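Local coordinates for ThiJ/PfpI domain protein (Brachyspira murdochii, PDB 4HCJ) that is of unknown specific function but belongs to the DJ-1/PfpI family, binds magnesium ions and is probably a hydrolase, at residues V73-G78 and V112-A117; T83-W88 and S129-H134; S144-V149 and T155-T160. All coordinates share one frame; numbering follows the deposited sequence. Where two conformers were deposited one is given.

Contact 1. Residues V73-G78 and V112-A117; sequences VVFVGG and VIMANA
F75, the last residue of strand 72-75 in the central sheet of this alpha-beta-alpha sandwich, packs its ring against I113 and M114 of helix 110-116. All three residues are buried. M114 is a selenomethionine, a label in place of methionine. The two helix residues share the ring between them. I113 takes the CD1/CE1 side, crossing the phenylalanine side chain at about a right angle. Its CG2 lies 3.8 Å from F75 CE1. Its other branch reaches the same side, with I113 CD1 3.8 Å from F75 CD1. With CG2 anti to the backbone N and CG1 anti to the carbonyl carbon (chi1 -66°), both branches of I113 can meet the ring.

M114 takes the CD2/CE2 side at a slant. Its CG is 3.8 Å from F75 CD2. The selenium makes a Met-aromatic contact, with M114 SE 4.9 Å from the F75 ring centroid and 58° off the ring normal. The chain bends at chi3 (61°), which turns the terminal methyl away from the ring. F75 also touches V13, V104 and, on helix 88-99, A94.

The contact is built of apolar side chains alone. It has no directional polar bond, so strand and helix are held here by dispersion and shape. The selenium stands in for methionine sulfur and probably adds a little dispersion.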
loop_
_atom_site.group_PDB
_atom_site.type_symbol
_atom_site.label_atom_id
_atom_site.label_comp_id
_atom_site.label_asym_id
_atom_site.label_seq_id
_atom_site.Cartn_x
_atom_site.Cartn_y
_atom_site.Cartn_z
ATOM N N VAL A 73 -5.258 3.290 2.573
ATOM C CA VAL A 73 -4.780 2.851 1.272
ATOM C C VAL A 73 -3.537 1.999 1.485
ATOM O O VAL A 73 -2.725 2.280 2.373
ATOM C CB VAL A 73 -4.520 4.055 0.324
ATOM C CG1 VAL A 73 -3.441 4.998 0.873
ATOM C CG2 VAL A 73 -4.143 3.586 -1.065
ATOM N N VAL A 74 -3.433 0.943 0.685
ATOM C CA VAL A 74 -2.311 0.002 0.736
ATOM C C VAL A 74 -1.681 -0.094 -0.646
ATOM O O VAL A 74 -2.332 -0.544 -1.615
ATOM C CB VAL A 74 -2.785 -1.388 1.185
ATOM C CG1 VAL A 74 -1.658 -2.415 1.078
ATOM C CG2 VAL A 74 -3.359 -1.334 2.602
ATOM N N PHE A 75 -0.421 0.318 -0.738
ATOM C CA PHE A 75 0.365 0.236 -1.972
ATOM C C PHE A 75 1.103 -1.095 -2.009
ATOM O O PHE A 75 2.021 -1.335 -1.214
ATOM C CB PHE A 75 1.345 1.416 -2.053
ATOM C CG PHE A 75 0.663 2.748 -2.185
ATOM C CD1 PHE A 75 0.324 3.245 -3.440
ATOM C CD2 PHE A 75 0.347 3.508 -1.062
ATOM C CE1 PHE A 75 -0.333 4.463 -3.574
ATOM C CE2 PHE A 75 -0.316 4.726 -1.199
ATOM C CZ PHE A 75 -0.659 5.196 -2.455
ATOM N N VAL A 76 0.692 -1.962 -2.930
ATOM C CA VAL A 76 1.294 -3.273 -3.106
ATOM C C VAL A 76 2.443 -3.187 -4.103
ATOM O O VAL A 76 2.376 -2.413 -5.065
ATOM C CB VAL A 76 0.206 -4.291 -3.576
ATOM C CG1 VAL A 76 0.806 -5.589 -4.095
ATOM C CG2 VAL A 76 -0.771 -4.568 -2.434
ATOM N N GLY A 77 3.492 -3.967 -3.860
ATOM C CA GLY A 77 4.656 -3.995 -4.709
ATOM C C GLY A 77 4.606 -5.052 -5.804
ATOM O O GLY A 77 3.569 -5.274 -6.465
ATOM N N GLY A 78 5.754 -5.699 -5.988
ATOM C CA GLY A 78 5.985 -6.592 -7.105
ATOM C C GLY A 78 6.680 -5.858 -8.232
ATOM O O GLY A 78 6.646 -4.628 -8.316
ATOM N N VAL A 112 8.015 2.655 -2.543
ATOM C CA VAL A 112 8.648 3.637 -3.412
ATOM C C VAL A 112 7.661 4.696 -3.918
ATOM O O VAL A 112 8.032 5.854 -4.089
ATOM C CB VAL A 112 9.430 2.972 -4.546
ATOM C CG1 VAL A 112 10.039 4.013 -5.485
ATOM C CG2 VAL A 112 10.506 2.065 -3.970
ATOM N N ILE A 113 6.402 4.315 -4.155
ATOM C CA ILE A 113 5.405 5.302 -4.560
ATOM C C ILE A 113 5.280 6.377 -3.483
ATOM O O ILE A 113 5.223 7.577 -3.769
ATOM C CB ILE A 113 4.045 4.649 -4.830
ATOM C CG1 ILE A 113 4.145 3.713 -6.049
ATOM C CG2 ILE A 113 2.952 5.700 -5.043
ATOM C CD1 ILE A 113 2.929 2.799 -6.229
HETATM N N MSE A 114 5.178 5.933 -2.233
HETATM C CA MSE A 114 5.075 6.850 -1.102
HETATM C C MSE A 114 6.320 7.746 -0.967
HETATM O O MSE A 114 6.204 8.965 -0.738
HETATM C CB MSE A 114 4.813 6.047 0.169
HETATM C CG MSE A 114 3.446 5.342 0.132
HETATM SE SE MSE A 114 3.274 3.846 1.365
HETATM C CE MSE A 114 3.530 4.748 3.071
ATOM N N ALA A 115 7.496 7.149 -1.142
ATOM C CA ALA A 115 8.727 7.917 -1.077
ATOM C C ALA A 115 8.742 8.991 -2.163
ATOM O O ALA A 115 9.069 10.155 -1.907
ATOM C CB ALA A 115 9.922 6.993 -1.227
ATOM N N ASN A 116 8.390 8.591 -3.381
ATOM C CA ASN A 116 8.397 9.509 -4.515
ATOM C C ASN A 116 7.330 10.599 -4.403
ATOM O O ASN A 116 7.495 11.676 -4.967
ATOM C CB ASN A 116 8.249 8.748 -5.821
ATOM C CG ASN A 116 9.491 7.962 -6.200
ATOM O OD1 ASN A 116 10.537 8.081 -5.566
ATOM N ND2 ASN A 116 9.382 7.167 -7.252
ATOM N N ALA A 117 6.257 10.328 -3.667
ATOM C CA ALA A 117 5.220 11.319 -3.385
ATOM C C ALA A 117 5.654 12.336 -2.324
ATOM O O ALA A 117 4.904 13.274 -2.025
ATOM C CB ALA A 117 3.954 10.623 -2.914
#

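Contact 2. Residues T83-W88 and S129-H134; sequences TLWDDW and SADESH
W85 packs the benzene end of its indole against D131 and H134, at the start of helix 132-137. The aromatic part is an edge-to-face pair, tilted well short of a right angle. The edge of the W85 six-membered ring is turned to the face of the H134 imidazole, with the ring centroids 4.7 Å apart and the planes at 57°. The closest atoms are W85 CZ3 and H134 NE2, at 3.4 Å. S133 OG lies over the rim of the opposite face of the imidazole. W85 CG is anti to its carbonyl carbon (chi1 -79°), and the indole reaches from its turn across to the helix start.

The second kind is a carboxylate at an aromatic edge. D131 OD1 sits near the indole plane, 3.5 Å from W85 CH2, and the carboxylate plane stands at 90° to the ring. The C-H rim of an indole carries slight positive charge, so this placement is probably mildly favourable. The stronger polar partner of D131 is S109, whose OG is hydrogen-bonded to OD2. W85 NE1 makes a weak hydrogen bond to S109 O, so residue S109 serves both sides of the contact.

A type I turn from L84 to D87 carries W85, closed by D87 N to L84 O at 3.2 Å. D87 then N-caps helix 88-99.

The H134 side chain is about 5 Å from that of H137, a magnesium site seen for this protein, though the ion is not bound to this chain here. V112 of helix 110-116 touches W85, D131 and H134. The contact therefore joins the loop before helix 88-99 to helix 132-137, with helix 110-116 packed against both.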
loop_
_atom_site.group_PDB
_atom_site.type_symbol
_atom_site.label_atom_id
_atom_site.label_comp_id
_atom_site.label_asym_id
_atom_site.label_seq_id
_atom_site.Cartn_x
_atom_site.Cartn_y
_atom_site.Cartn_z
ATOM N N THR A 83 6.288 0.270 -12.741
ATOM C CA THR A 83 5.570 1.073 -13.726
ATOM C C THR A 83 4.763 2.214 -13.100
ATOM O O THR A 83 4.382 3.143 -13.790
ATOM C CB THR A 83 4.628 0.193 -14.609
ATOM O OG1 THR A 83 3.536 -0.318 -13.829
ATOM C CG2 THR A 83 5.418 -0.970 -15.223
ATOM N N LEU A 84 4.502 2.130 -11.793
ATOM C CA LEU A 84 3.705 3.117 -11.061
ATOM C C LEU A 84 4.540 4.053 -10.193
ATOM O O LEU A 84 4.004 4.996 -9.616
ATOM C CB LEU A 84 2.712 2.391 -10.158
ATOM C CG LEU A 84 1.726 1.449 -10.847
ATOM C CD1 LEU A 84 0.847 0.740 -9.815
ATOM C CD2 LEU A 84 0.885 2.211 -11.849
ATOM N N TRP A 85 5.842 3.813 -10.102
ATOM C CA TRP A 85 6.682 4.570 -9.192
ATOM C C TRP A 85 6.705 6.066 -9.476
ATOM O O TRP A 85 6.749 6.887 -8.543
ATOM C CB TRP A 85 8.091 4.021 -9.247
ATOM C CG TRP A 85 8.319 2.782 -8.476
ATOM C CD1 TRP A 85 7.416 2.081 -7.707
ATOM C CD2 TRP A 85 9.563 2.099 -8.357
ATOM N NE1 TRP A 85 8.032 0.993 -7.119
ATOM C CE2 TRP A 85 9.357 0.996 -7.493
ATOM C CE3 TRP A 85 10.840 2.314 -8.893
ATOM C CZ2 TRP A 85 10.391 0.131 -7.142
ATOM C CZ3 TRP A 85 11.854 1.454 -8.544
ATOM C CH2 TRP A 85 11.625 0.378 -7.679
ATOM N N ASP A 86 6.733 6.420 -10.762
ATOM C CA ASP A 86 6.808 7.823 -11.166
ATOM C C ASP A 86 5.472 8.365 -11.659
ATOM O O ASP A 86 5.428 9.399 -12.308
ATOM C CB ASP A 86 7.899 8.014 -12.230
ATOM C CG ASP A 86 9.294 7.791 -11.668
ATOM O OD1 ASP A 86 9.548 8.176 -10.501
ATOM O OD2 ASP A 86 10.129 7.220 -12.390
ATOM N N ASP A 87 4.387 7.678 -11.333
ATOM C CA ASP A 87 3.077 8.059 -11.826
ATOM C C ASP A 87 2.435 9.091 -10.893
ATOM O O ASP A 87 2.287 8.858 -9.695
ATOM C CB ASP A 87 2.230 6.792 -11.912
ATOM C CG ASP A 87 0.953 6.993 -12.695
ATOM O OD1 ASP A 87 0.099 7.778 -12.299
ATOM O OD2 ASP A 87 0.791 6.334 -13.726
ATOM N N TRP A 88 2.037 10.230 -11.454
ATOM C CA TRP A 88 1.440 11.273 -10.642
ATOM C C TRP A 88 0.129 10.837 -9.980
ATOM O O TRP A 88 -0.253 11.398 -8.949
ATOM C CB TRP A 88 1.255 12.574 -11.444
ATOM C CG TRP A 88 0.211 12.509 -12.505
ATOM C CD1 TRP A 88 0.395 12.183 -13.812
ATOM C CD2 TRP A 88 -1.193 12.791 -12.353
ATOM N NE1 TRP A 88 -0.801 12.237 -14.483
ATOM C CE2 TRP A 88 -1.794 12.606 -13.616
ATOM C CE3 TRP A 88 -1.997 13.173 -11.271
ATOM C CZ2 TRP A 88 -3.159 12.802 -13.834
ATOM C CZ3 TRP A 88 -3.357 13.370 -11.490
ATOM C CH2 TRP A 88 -3.921 13.167 -12.757
ATOM N N SER A 129 14.752 -4.384 0.285
ATOM C CA SER A 129 16.175 -4.117 0.299
ATOM C C SER A 129 16.706 -3.527 -1.026
ATOM O O SER A 129 17.454 -2.549 -1.035
ATOM C CB SER A 129 16.917 -5.402 0.628
ATOM O OG SER A 129 18.289 -5.135 0.726
ATOM N N ALA A 130 16.268 -4.090 -2.139
ATOM C CA ALA A 130 16.686 -3.617 -3.457
ATOM C C ALA A 130 16.293 -2.169 -3.755
ATOM O O ALA A 130 16.887 -1.533 -4.629
ATOM C CB ALA A 130 16.127 -4.529 -4.545
ATOM N N ASP A 131 15.297 -1.655 -3.040
ATOM C CA ASP A 131 14.740 -0.344 -3.329
ATOM C C ASP A 131 15.254 0.750 -2.391
ATOM O O ASP A 131 14.748 1.880 -2.432
ATOM C CB ASP A 131 13.204 -0.377 -3.211
ATOM C CG ASP A 131 12.518 -1.293 -4.223
ATOM O OD1 ASP A 131 13.132 -1.622 -5.263
ATOM O OD2 ASP A 131 11.331 -1.649 -3.970
ATOM N N GLU A 132 16.236 0.456 -1.563
ATOM C CA GLU A 132 16.633 1.430 -0.561
ATOM C C GLU A 132 17.209 2.739 -1.168
ATOM O O GLU A 132 17.102 3.791 -0.540
ATOM C CB GLU A 132 17.550 0.753 0.479
ATOM C CG GLU A 132 16.818 -0.360 1.309
ATOM C CD GLU A 132 17.659 -1.018 2.399
ATOM O OE1 GLU A 132 18.757 -0.543 2.677
ATOM O OE2 GLU A 132 17.219 -2.029 2.982
ATOM N N SER A 133 17.775 2.694 -2.380
ATOM C CA SER A 133 18.199 3.921 -3.047
ATOM C C SER A 133 17.038 4.912 -3.176
ATOM O O SER A 133 17.157 6.090 -2.813
ATOM C CB SER A 133 18.765 3.582 -4.423
ATOM O OG SER A 133 17.790 2.959 -5.225
ATOM N N HIS A 134 15.914 4.428 -3.695
ATOM C CA HIS A 134 14.776 5.305 -3.952
ATOM C C HIS A 134 14.185 5.843 -2.671
ATOM O O HIS A 134 13.753 7.000 -2.585
ATOM C CB HIS A 134 13.683 4.563 -4.709
ATOM C CG HIS A 134 14.180 3.855 -5.918
ATOM N ND1 HIS A 134 14.426 4.507 -7.103
ATOM C CD2 HIS A 134 14.464 2.549 -6.131
ATOM C CE1 HIS A 134 14.866 3.634 -7.991
ATOM N NE2 HIS A 134 14.908 2.444 -7.423
#

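Contact 3. Residues S144-V149 and T155-T160; sequences SENVVV and TANGPT
V148 and T155 form a hydrogen-bonded antiparallel pair in the beta hairpin of strands 147-150 and 153-156. V148 N bonds to T155 O at 2.9 Å, nearly straight. T155 N returns to V148 O at 3.0 Å. The next pair, V147 with A156, is non-hydrogen-bonded. Its strands come closer, and a CA-H...O contact joins A156 CA to N146 O at 3.2 Å. Beyond it, N157 N gives a more bent bond to N146 O.

The two asparagines add a side-chain bond. They lie side by side, with N157 ND2 3.0 Å from N146 OD1. The bond is bent to 137°, and the amide planes are 72° apart. N157 CG sits between its backbone N and carbonyl carbon (chi1 71°), which brings the amide alongside N146. N157 OD1 is hydrogen-bonded to S161 OG. An alanine in place of N157 would probably cost N146 OD1 its amide donor, leaving it the water, and remove the bond to S161 OG.

Two waters bridge the segments. One donates to N146 OD1 at 2.8 Å and is also hydrogen-bonded to T160 OG1. The other donates to V148 O and accepts from T155 OG1 at 2.8 Å. T155 OG1 is also hydrogen-bonded to T126 N.

Apolar contact across the hairpin is light, with V147 CG2 4.1 Å from A156 CB. V147 and A156 share the face covered by helix 162-174. On the other face T155 meets V111 and M114 of helix 110-116. Strand 147-150 is the outermost strand at this side of the sheet, and strand 153-156 joins it to strand 103-107.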
loop_
_atom_site.group_PDB
_atom_site.type_symbol
_atom_site.label_atom_id
_atom_site.label_comp_id
_atom_site.label_asym_id
_atom_site.label_seq_id
_atom_site.Cartn_x
_atom_site.Cartn_y
_atom_site.Cartn_z
ATOM N N SER A 144 15.900 -1.210 10.573
ATOM C CA SER A 144 16.194 -2.638 10.480
ATOM C C SER A 144 15.027 -3.444 11.021
ATOM O O SER A 144 15.157 -4.142 12.029
ATOM C CB SER A 144 17.450 -2.980 11.290
ATOM O OG SER A 144 18.592 -2.311 10.795
ATOM N N GLU A 145 13.887 -3.373 10.343
ATOM C CA GLU A 145 12.688 -4.057 10.805
ATOM C C GLU A 145 11.903 -4.551 9.601
ATOM O O GLU A 145 11.999 -3.995 8.500
ATOM C CB GLU A 145 11.786 -3.099 11.602
ATOM C CG GLU A 145 12.428 -2.417 12.798
ATOM C CD GLU A 145 12.830 -3.352 13.926
ATOM O OE1 GLU A 145 12.465 -4.543 13.956
ATOM O OE2 GLU A 145 13.518 -2.861 14.840
ATOM N N ASN A 146 11.072 -5.562 9.834
ATOM C CA ASN A 146 10.179 -6.079 8.808
ATOM C C ASN A 146 8.965 -5.190 8.559
ATOM O O ASN A 146 8.464 -5.140 7.433
ATOM C CB ASN A 146 9.719 -7.486 9.191
ATOM C CG ASN A 146 10.858 -8.490 9.110
ATOM O OD1 ASN A 146 11.490 -8.632 8.070
ATOM N ND2 ASN A 146 11.185 -9.121 10.222
ATOM N N VAL A 147 8.475 -4.540 9.616
ATOM C CA VAL A 147 7.307 -3.665 9.560
ATOM C C VAL A 147 7.586 -2.469 10.457
ATOM O O VAL A 147 8.184 -2.622 11.539
ATOM C CB VAL A 147 6.025 -4.378 10.091
ATOM C CG1 VAL A 147 4.816 -3.461 10.004
ATOM C CG2 VAL A 147 5.765 -5.667 9.333
ATOM N N VAL A 148 7.180 -1.281 10.018
ATOM C CA VAL A 148 7.355 -0.063 10.808
ATOM C C VAL A 148 6.066 0.732 10.798
ATOM O O VAL A 148 5.547 1.087 9.736
ATOM C CB VAL A 148 8.500 0.843 10.284
ATOM C CG1 VAL A 148 8.623 2.118 11.112
ATOM C CG2 VAL A 148 9.825 0.087 10.231
ATOM N N VAL A 149 5.560 1.037 11.992
ATOM C CA VAL A 149 4.407 1.910 12.156
ATOM C C VAL A 149 4.904 3.271 12.626
ATOM O O VAL A 149 5.532 3.373 13.688
ATOM C CB VAL A 149 3.410 1.338 13.195
ATOM C CG1 VAL A 149 2.280 2.331 13.464
ATOM C CG2 VAL A 149 2.865 -0.006 12.727
ATOM N N THR A 155 4.760 0.764 6.893
ATOM C CA THR A 155 5.527 0.199 5.796
ATOM C C THR A 155 6.027 -1.192 6.170
ATOM O O THR A 155 6.166 -1.534 7.359
ATOM C CB THR A 155 6.700 1.108 5.368
ATOM O OG1 THR A 155 7.555 1.342 6.491
ATOM C CG2 THR A 155 6.213 2.439 4.789
ATOM N N ALA A 156 6.307 -2.001 5.150
ATOM C CA ALA A 156 6.854 -3.333 5.348
ATOM C C ALA A 156 7.802 -3.671 4.214
ATOM O O ALA A 156 7.749 -3.083 3.130
ATOM C CB ALA A 156 5.750 -4.379 5.482
ATOM N N ASN A 157 8.666 -4.653 4.461
ATOM C CA ASN A 157 9.826 -4.856 3.603
ATOM C C ASN A 157 9.673 -5.866 2.465
ATOM O O ASN A 157 10.666 -6.226 1.853
ATOM C CB ASN A 157 11.070 -5.184 4.431
ATOM C CG ASN A 157 11.017 -6.552 5.052
ATOM O OD1 ASN A 157 9.999 -7.229 4.997
ATOM N ND2 ASN A 157 12.108 -6.946 5.689
ATOM N N GLY A 158 8.457 -6.313 2.163
ATOM C CA GLY A 158 8.240 -7.196 1.030
ATOM C C GLY A 158 7.413 -8.409 1.376
ATOM O O GLY A 158 6.811 -8.491 2.458
ATOM N N PRO A 159 7.367 -9.383 0.457
ATOM C CA PRO A 159 6.371 -10.446 0.563
ATOM C C PRO A 159 6.544 -11.338 1.784
ATOM O O PRO A 159 5.541 -11.866 2.254
ATOM C CB PRO A 159 6.520 -11.222 -0.750
ATOM C CG PRO A 159 7.863 -10.814 -1.293
ATOM C CD PRO A 159 8.090 -9.420 -0.828
ATOM N N THR A 160 7.771 -11.461 2.315
ATOM C CA THR A 160 8.017 -12.273 3.515
ATOM C C THR A 160 7.365 -11.679 4.760
ATOM O O THR A 160 7.236 -12.347 5.783
ATOM C CB THR A 160 9.537 -12.517 3.796
ATOM O OG1 THR A 160 10.177 -11.298 4.205
ATOM C CG2 THR A 160 10.247 -13.094 2.564
HETATM O O HOH W 1 10.844 -11.124 6.920
HETATM O O HOH W 2 6.640 3.354 8.230
#

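In the fold
Contact 1 lies near the centre of the chain; contacts 2 and 3 lie farther out, with centres about 16 Å apart. Along the chain contacts 1 and 2 interleave: 73-78, 83-88, 112-117, 129-134. Contact 3 follows them. The centres of contacts 1 and 2 are about 8 Å apart. They touch through helix 110-116, where N116 ND2 lies 2.9 Å from W85 O in a probable hydrogen bond. Contacts 1 and 3 are centred about 13 Å apart and reach the same eight-stranded sheet. M114 links them by packing on T155. Contacts 2 and 3 do not touch. Helix 110-116 thus ties the sheet to the loop and helix near H137 of the magnesium site.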